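5-oxopent-3-ene-1,2,5-tricarboxylate decarboxylase (Exiguobacterium antarcticum B7, PDB 6IYM) is a beta-rich member of the fumarylacetoacetate hydrolase family that binds a magnesium ion through acidic side chains in a two-chain assembly. Local coordinates at residues 97-100 against 101-105; 155-159 against 160-164. One frame throughout, in Å; residues are numbered along the deposited sequence.

Contact 1: 97-100 against 101-105; sequences FTKA and PSSIV
A100 and S103 meet at a tight 3-10 turn that carries the chain from strand 96-99 into strand 104-105, within the C-terminal domain of the fumarylacetoacetate hydrolase family. The A100 carbonyl oxygen is gripped twice by the same serine. The backbone N of S103 donates to A100 O over 3.1 Å, and the hydroxyl OG of S103 donates to A100 O at 2.8 Å, nearly in line with the carbonyl bond at a C=O...OG angle of 169°. S103 can do both because its OG lies between its own backbone N and carbonyl carbon (chi1 73°), folded back over the turn; serine suits the place, being short enough to return to the main chain three residues earlier.

P101 fits the second position of the turn, since its ring already holds phi at -60° and its nitrogen has no hydrogen to leave without a partner. Its CD packs against the methyl of A100, with P101 CD and A100 CB 3.7 Å apart. A second copy of the turn bond follows, I104 N to P101 O at 3.1 Å. K99, just before the turn, has its aliphatic base alongside S103, while its bent chain carries NZ away to the carbonyl oxygens of K172 and F177 and to D155. P101 and S102 pack on R70 of the second subunit. The hydroxyl of S102 turns back over the small methyl of A100, S102 OG lying 3.4 Å from A100 CB.

Contact 2: 155-159 against 160-164; sequences DVTAR and DLQKE. With MG (magnesium ion), chain C.
The first turn of helix 159-164 follows directly on strand 147-158, a few residues beyond D155 of the magnesium site. A158, the last strand residue, is tied to this turn by its carbonyl and its methyl, and R159 and Q162 pair within the turn. The helical bond from Q162 N to A158 O (3.1 Å) closes it. A158 also turns its methyl toward the helix, where A158 CB meets L161 CD2 at 3.6 Å; a residue this small lets the leucine fold close against the strand end.

R159 and Q162 run side by side, pointing the same way. R159 NH1 gives a hydrogen bond to Q162 OE1 at 3.2 Å, reasonably straight at 157°, and the amide oxygen sits at the edge of the guanidinium, near its plane, although the two flat groups are turned 45° apart. R159 bends at chi2 (-65°) and is straight beyond, and Q162, extended past CG, lays OE1 alongside R159 between CD and NH1. T157 packs beside them: its CB lies over one guanidinium face and its methyl, T157 CG2, touches Q162 OE1 at 3.4 Å. T157 OG1 meanwhile donates to D155 O at 2.9 Å, tying the last strand residues to the metal-binding one.

D155 OD2 binds the magnesium ion at 2.1 Å, and E124 and E126 supply its other protein ligands. R159 NH2 pairs with E124 OE1, the oxygen beside the metal-binding OE2, and R159 NE with D122, consistent with a second-shell role in positioning E124. D160 OD2 accepts from the backbone N of Q119. Strand 147-158 pairs antiparallel with strand 121-131, which brings the glutamates, while the short helix extends outward to K163, whose carbonyl oxygen meets K93 of the second subunit.

Overall arrangement
Contact 1 is a buried turn between two strands, whereas contact 2 begins buried and ends in a helix whose last residues, K163 and E164, are exposed. Both reach the same mixed sheet, and strand 178-186 lies beside both strands 104-105 and 147-158. Their centres are 14 Å apart, yet they meet directly: K99 NZ forms a salt bridge with D155 OD1 at 2.8 Å, and the ring of F97 packs against the same carboxylate. The turn at 97-105 is held mainly by backbone and hydroxyl bonds to one carbonyl; 155-164 adds arginine, amide and carboxylate chemistry around the magnesium site. Each also touches the second subunit.

Contact 1: 97-100 against 101-105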
loop_
_atom_site.group_PDB
_atom_site.type_symbol
_atom_site.label_atom_id
_atom_site.label_comp_id
_atom_site.label_asym_id
_atom_site.label_seq_id
_atom_site.Cartn_x
_atom_site.Cartn_y
_atom_site.Cartn_z
ATOM N N PHE A 97 3.142 7.873 5.003
ATOM C CA PHE A 97 1.792 7.316 4.716
ATOM C C PHE A 97 1.762 6.857 3.254
ATOM O O PHE A 97 2.770 7.060 2.527
ATOM C CB PHE A 97 0.708 8.349 5.022
ATOM C CG PHE A 97 1.005 9.679 4.398
ATOM C CD1 PHE A 97 1.756 10.619 5.077
ATOM C CD2 PHE A 97 0.572 9.959 3.114
ATOM C CE1 PHE A 97 2.056 11.837 4.488
ATOM C CE2 PHE A 97 0.882 11.171 2.523
ATOM C CZ PHE A 97 1.623 12.106 3.210
ATOM N N THR A 98 0.655 6.261 2.806
ATOM C CA THR A 98 0.606 5.679 1.443
ATOM C C THR A 98 -0.607 6.176 0.664
ATOM O O THR A 98 -1.568 6.742 1.258
ATOM C CB THR A 98 0.637 4.152 1.536
ATOM O OG1 THR A 98 -0.595 3.684 2.090
ATOM C CG2 THR A 98 1.807 3.672 2.353
ATOM N N LYS A 99 -0.555 5.927 -0.635
ATOM C CA LYS A 99 -1.667 6.144 -1.590
ATOM C C LYS A 99 -1.921 4.829 -2.318
ATOM O O LYS A 99 -0.954 4.308 -2.862
ATOM C CB LYS A 99 -1.289 7.221 -2.603
ATOM C CG LYS A 99 -1.199 8.622 -2.016
ATOM C CD LYS A 99 -0.547 9.576 -2.969
ATOM C CE LYS A 99 -1.541 10.201 -3.932
ATOM N NZ LYS A 99 -2.419 11.183 -3.236
ATOM N N ALA A 100 -3.156 4.315 -2.280
ATOM C CA ALA A 100 -3.571 3.094 -3.010
ATOM C C ALA A 100 -3.193 3.265 -4.473
ATOM O O ALA A 100 -3.323 4.373 -4.996
ATOM C CB ALA A 100 -5.040 2.832 -2.861
ATOM N N PRO A 101 -2.664 2.200 -5.129
ATOM C CA PRO A 101 -2.362 2.212 -6.561
ATOM C C PRO A 101 -3.594 2.472 -7.450
ATOM O O PRO A 101 -3.454 3.019 -8.485
ATOM C CB PRO A 101 -1.869 0.786 -6.843
ATOM C CG PRO A 101 -1.386 0.273 -5.527
ATOM C CD PRO A 101 -2.298 0.920 -4.504
ATOM N N SER A 102 -4.780 2.100 -6.981
ATOM C CA SER A 102 -6.071 2.405 -7.637
ATOM C C SER A 102 -6.208 3.933 -7.868
ATOM O O SER A 102 -7.042 4.293 -8.681
ATOM C CB SER A 102 -7.200 1.861 -6.812
ATOM O OG SER A 102 -7.211 2.453 -5.505
ATOM N N SER A 103 -5.446 4.802 -7.173
ATOM C CA SER A 103 -5.569 6.293 -7.293
ATOM C C SER A 103 -4.723 6.855 -8.435
ATOM O O SER A 103 -4.966 8.028 -8.816
ATOM C CB SER A 103 -5.270 7.007 -6.006
ATOM O OG SER A 103 -3.882 6.988 -5.705
ATOM N N ILE A 104 -3.827 6.055 -9.008
ATOM C CA ILE A 104 -2.878 6.472 -10.084
ATOM C C ILE A 104 -3.645 6.817 -11.361
ATOM O O ILE A 104 -4.519 6.070 -11.733
ATOM C CB ILE A 104 -1.865 5.361 -10.369
ATOM C CG1 ILE A 104 -0.925 5.116 -9.180
ATOM C CG2 ILE A 104 -1.125 5.652 -11.664
ATOM C CD1 ILE A 104 0.008 6.250 -8.879
ATOM N N VAL A 105 -3.271 7.922 -11.993
ATOM C CA VAL A 105 -3.623 8.261 -13.395
ATOM C C VAL A 105 -2.345 8.795 -14.014
ATOM O O VAL A 105 -1.430 9.162 -13.260
ATOM C CB VAL A 105 -4.783 9.277 -13.469
ATOM C CG1 VAL A 105 -6.035 8.756 -12.769
ATOM C CG2 VAL A 105 -4.411 10.644 -12.905
#

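Contact 2: 155-159 against 160-164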
loop_
_atom_site.group_PDB
_atom_site.type_symbol
_atom_site.label_atom_id
_atom_site.label_comp_id
_atom_site.label_asym_id
_atom_site.label_seq_id
_atom_site.Cartn_x
_atom_site.Cartn_y
_atom_site.Cartn_z
ATOM N N ASP A 155 0.388 14.570 -5.273
ATOM C CA ASP A 155 -0.222 13.930 -4.079
ATOM C C ASP A 155 -1.538 14.655 -3.859
ATOM O O ASP A 155 -1.630 15.440 -2.911
ATOM C CB ASP A 155 0.741 13.956 -2.875
ATOM C CG ASP A 155 0.190 13.454 -1.536
ATOM O OD1 ASP A 155 -0.894 12.846 -1.520
ATOM O OD2 ASP A 155 0.851 13.699 -0.482
ATOM N N VAL A 156 -2.510 14.429 -4.726
ATOM C CA VAL A 156 -3.849 15.079 -4.611
ATOM C C VAL A 156 -4.463 14.609 -3.279
ATOM O O VAL A 156 -4.304 13.419 -2.937
ATOM C CB VAL A 156 -4.762 14.774 -5.817
ATOM C CG1 VAL A 156 -6.157 15.360 -5.619
ATOM C CG2 VAL A 156 -4.172 15.229 -7.136
ATOM N N THR A 157 -5.115 15.516 -2.547
ATOM C CA THR A 157 -5.519 15.340 -1.140
ATOM C C THR A 157 -6.887 15.992 -0.886
ATOM O O THR A 157 -7.091 17.142 -1.315
ATOM C CB THR A 157 -4.485 15.973 -0.199
ATOM O OG1 THR A 157 -3.169 15.465 -0.411
ATOM C CG2 THR A 157 -4.865 15.799 1.256
ATOM N N ALA A 158 -7.762 15.295 -0.155
ATOM C CA ALA A 158 -9.016 15.825 0.412
ATOM C C ALA A 158 -8.706 16.258 1.841
ATOM O O ALA A 158 -8.664 15.401 2.723
ATOM C CB ALA A 158 -10.094 14.761 0.378
ATOM N N ARG A 159 -8.486 17.546 2.059
ATOM C CA ARG A 159 -8.056 18.096 3.375
ATOM C C ARG A 159 -9.089 17.768 4.472
ATOM O O ARG A 159 -8.664 17.584 5.643
ATOM C CB ARG A 159 -7.808 19.599 3.251
ATOM C CG ARG A 159 -6.728 19.965 2.244
ATOM C CD ARG A 159 -5.375 19.447 2.675
ATOM N NE ARG A 159 -4.321 19.800 1.734
ATOM C CZ ARG A 159 -3.063 19.341 1.781
ATOM N NH1 ARG A 159 -2.693 18.498 2.730
ATOM N NH2 ARG A 159 -2.179 19.730 0.875
ATOM N N ASP A 160 -10.372 17.644 4.127
ATOM C CA ASP A 160 -11.462 17.378 5.105
ATOM C C ASP A 160 -11.462 15.871 5.450
ATOM O O ASP A 160 -11.621 15.535 6.638
ATOM C CB ASP A 160 -12.805 17.964 4.623
ATOM C CG ASP A 160 -13.131 17.695 3.166
ATOM O OD1 ASP A 160 -12.344 16.961 2.497
ATOM O OD2 ASP A 160 -14.189 18.162 2.712
ATOM N N LEU A 161 -11.203 14.993 4.483
ATOM C CA LEU A 161 -11.134 13.524 4.709
ATOM C C LEU A 161 -9.897 13.192 5.562
ATOM O O LEU A 161 -9.946 12.207 6.370
ATOM C CB LEU A 161 -11.116 12.810 3.353
ATOM C CG LEU A 161 -12.472 12.621 2.687
ATOM C CD1 LEU A 161 -13.262 13.905 2.668
ATOM C CD2 LEU A 161 -12.307 12.086 1.281
ATOM N N GLN A 162 -8.834 13.996 5.436
ATOM C CA GLN A 162 -7.594 13.845 6.242
ATOM C C GLN A 162 -7.935 13.904 7.734
ATOM O O GLN A 162 -7.392 13.106 8.501
ATOM C CB GLN A 162 -6.577 14.941 5.935
ATOM C CG GLN A 162 -5.470 14.543 4.982
ATOM C CD GLN A 162 -4.458 15.665 4.872
ATOM O OE1 GLN A 162 -4.775 16.785 4.481
ATOM N NE2 GLN A 162 -3.227 15.390 5.266
ATOM N N LYS A 163 -8.773 14.849 8.135
ATOM C CA LYS A 163 -9.139 15.045 9.552
ATOM C C LYS A 163 -10.253 14.055 9.915
ATOM O O LYS A 163 -10.221 13.530 11.042
ATOM C CB LYS A 163 -9.484 16.519 9.775
ATOM C CG LYS A 163 -8.280 17.455 9.677
ATOM C CD LYS A 163 -8.522 18.862 10.190
ATOM C CE LYS A 163 -8.926 18.896 11.651
ATOM N NZ LYS A 163 -8.940 20.277 12.187
ATOM N N GLU A 164 -11.174 13.787 8.988
ATOM C CA GLU A 164 -12.362 12.913 9.202
ATOM C C GLU A 164 -11.925 11.462 9.453
ATOM O O GLU A 164 -12.647 10.743 10.160
ATOM C CB GLU A 164 -13.259 13.001 7.972
ATOM C CG GLU A 164 -14.511 12.148 8.019
ATOM C CD GLU A 164 -15.524 12.482 6.925
ATOM O OE1 GLU A 164 -15.623 13.684 6.523
ATOM O OE2 GLU A 164 -16.217 11.546 6.463
HETATM MG MG MG C . 2.459 14.961 -0.020
#